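Local coordinates for inosine-uridine nucleoside N-ribohydrolase (Xanthomonas oryzae pv. oryzae, PDB 4KL0), which binds calcium and probably hydrolyses the N-glycosidic bond of nucleosides, as a bacterial effector whose exact function is not established, at residues G147-A152 against P319-A324. Numbering follows the deposited sequence.
With CA (calcium ion), chain B.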
loop_
_atom_site.group_PDB
_atom_site.type_symbol
_atom_site.label_atom_id
_atom_site.label_comp_id
_atom_site.label_asym_id
_atom_site.label_seq_id
_atom_site.Cartn_x
_atom_site.Cartn_y
_atom_site.Cartn_z
ATOM N N GLY A 147 -0.452 -3.014 -14.651
ATOM C CA GLY A 147 -1.135 -3.435 -13.429
ATOM C C GLY A 147 -1.622 -2.242 -12.625
ATOM O O GLY A 147 -1.030 -1.169 -12.674
ATOM N N MET A 148 -2.742 -2.399 -11.929
ATOM C CA MET A 148 -3.258 -1.304 -11.066
ATOM C C MET A 148 -3.178 -1.828 -9.654
ATOM O O MET A 148 -3.574 -2.952 -9.368
ATOM C CB MET A 148 -4.747 -0.967 -11.340
ATOM C CG MET A 148 -5.050 -0.149 -12.643
ATOM S SD MET A 148 -6.876 0.059 -13.055
ATOM C CE MET A 148 -7.495 0.901 -11.575
ATOM N N VAL A 149 -2.607 -1.037 -8.764
ATOM C CA VAL A 149 -2.481 -1.454 -7.364
ATOM C C VAL A 149 -3.139 -0.409 -6.469
ATOM O O VAL A 149 -2.802 0.804 -6.536
ATOM C CB VAL A 149 -0.988 -1.603 -7.015
ATOM C CG1 VAL A 149 -0.882 -1.954 -5.535
ATOM C CG2 VAL A 149 -0.322 -2.722 -7.898
ATOM N N VAL A 150 -4.101 -0.862 -5.675
ATOM C CA VAL A 150 -4.899 0.098 -4.861
ATOM C C VAL A 150 -4.590 -0.119 -3.411
ATOM O O VAL A 150 -4.868 -1.172 -2.848
ATOM C CB VAL A 150 -6.401 -0.109 -5.140
ATOM C CG1 VAL A 150 -7.244 0.782 -4.239
ATOM C CG2 VAL A 150 -6.663 0.058 -6.659
ATOM N N ILE A 151 -3.969 0.897 -2.779
ATOM C CA ILE A 151 -3.623 0.787 -1.369
ATOM C C ILE A 151 -4.197 1.994 -0.650
ATOM O O ILE A 151 -3.641 2.393 0.340
ATOM C CB ILE A 151 -2.101 0.691 -1.155
ATOM C CG1 ILE A 151 -1.318 1.791 -1.901
ATOM C CG2 ILE A 151 -1.606 -0.695 -1.685
ATOM C CD1 ILE A 151 0.172 1.822 -1.593
ATOM N N ALA A 152 -5.351 2.472 -1.086
ATOM C CA ALA A 152 -6.071 3.589 -0.471
ATOM C C ALA A 152 -7.474 3.590 -0.963
ATOM O O ALA A 152 -7.844 2.641 -1.644
ATOM C CB ALA A 152 -5.397 4.968 -0.847
ATOM N N PRO A 319 2.508 -3.018 1.639
ATOM C CA PRO A 319 3.611 -3.690 0.947
ATOM C C PRO A 319 3.226 -5.094 0.557
ATOM O O PRO A 319 3.599 -5.521 -0.534
ATOM C CB PRO A 319 4.673 -3.762 2.037
ATOM C CG PRO A 319 4.464 -2.513 2.796
ATOM C CD PRO A 319 2.954 -2.376 2.895
ATOM N N LEU A 320 2.482 -5.799 1.401
ATOM C CA LEU A 320 2.060 -7.128 1.018
ATOM C C LEU A 320 1.137 -7.095 -0.189
ATOM O O LEU A 320 1.132 -8.023 -0.994
ATOM C CB LEU A 320 1.355 -7.823 2.183
ATOM C CG LEU A 320 2.355 -8.247 3.260
ATOM C CD1 LEU A 320 1.582 -8.607 4.578
ATOM C CD2 LEU A 320 3.159 -9.475 2.805
ATOM N N THR A 321 0.304 -6.068 -0.299
ATOM C CA THR A 321 -0.604 -5.936 -1.460
ATOM C C THR A 321 0.199 -5.825 -2.751
ATOM O O THR A 321 -0.121 -6.469 -3.742
ATOM C CB THR A 321 -1.527 -4.716 -1.257
ATOM O OG1 THR A 321 -2.261 -4.937 -0.045
ATOM C CG2 THR A 321 -2.503 -4.549 -2.389
ATOM N N LEU A 322 1.243 -4.999 -2.709
ATOM C CA LEU A 322 2.131 -4.901 -3.849
ATOM C C LEU A 322 2.808 -6.245 -4.177
ATOM O O LEU A 322 2.837 -6.636 -5.384
ATOM C CB LEU A 322 3.162 -3.773 -3.622
ATOM C CG LEU A 322 4.167 -3.685 -4.800
ATOM C CD1 LEU A 322 3.425 -3.296 -6.059
ATOM C CD2 LEU A 322 5.229 -2.653 -4.509
ATOM N N LEU A 323 3.271 -6.957 -3.164
ATOM C CA LEU A 323 3.880 -8.269 -3.384
ATOM C C LEU A 323 2.841 -9.198 -4.002
ATOM O O LEU A 323 3.159 -10.009 -4.891
ATOM C CB LEU A 323 4.472 -8.843 -2.101
ATOM C CG LEU A 323 5.666 -8.053 -1.511
ATOM C CD1 LEU A 323 6.268 -8.813 -0.333
ATOM C CD2 LEU A 323 6.778 -7.844 -2.550
ATOM N N ALA A 324 1.588 -9.056 -3.580
ATOM C CA ALA A 324 0.529 -9.899 -4.154
ATOM C C ALA A 324 0.169 -9.562 -5.598
ATOM O O ALA A 324 -0.447 -10.401 -6.294
ATOM C CB ALA A 324 -0.737 -9.862 -3.212
HETATM CA CA CA B . -2.630 3.038 2.436
HETATM O O HOH W 1 -3.948 0.769 3.060
HETATM O O HOH W 2 -2.332 2.635 4.872
HETATM O O HOH W 3 -4.975 3.502 3.447
#
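Ile151 and Thr321 meet through their methyl branches where segment 147-152, on a central strand of the Rossmann-like nucleoside hydrolase fold, passes a helix lying on the sheet, a worked example of apolar helix-on-sheet packing beside a metal site. Strand 147-150 and helix 319-324 run nearly antiparallel, at 160°, their axes 8.8 Å apart at closest approach. Val149 and Ile151, two residues apart, both direct their side chains at the helix, whereas Val150 between them turns to the other side of the sheet and rests on Ile177.

The beta branches sort the contact. CG2 of Ile151 lies 4.0 Å from CG2 of Thr321, the two side chains slanting across one another. OG1 of Thr321 sits near -60° from the backbone N (chi1 -59°), which leaves CG2 opposite that nitrogen and carries it to the strand, also 4.1 Å from Val150 O, while OG1 turns back to hydrogen-bond Tyr317 O one helical turn earlier. The buried hydroxyl is thus satisfied within its own helix, and a polar residue presents a hydrocarbon surface to the strand. Two residues before Ile151, Val149 divides its two methyls: CG1 faces Thr321 CG2 more loosely, and CG2 stands 4.2 Å from Leu322 CD1. Leu322 continues onto Thr45 and Ala49 of helix 41-54, so three elements share this core.

Asp318, just ahead of the helical segment, Asp35, Asp42 and three waters all bind the same calcium; segment 147-152 supplies a backbone ligand, Ile151 O, 2.4 Å from the ion.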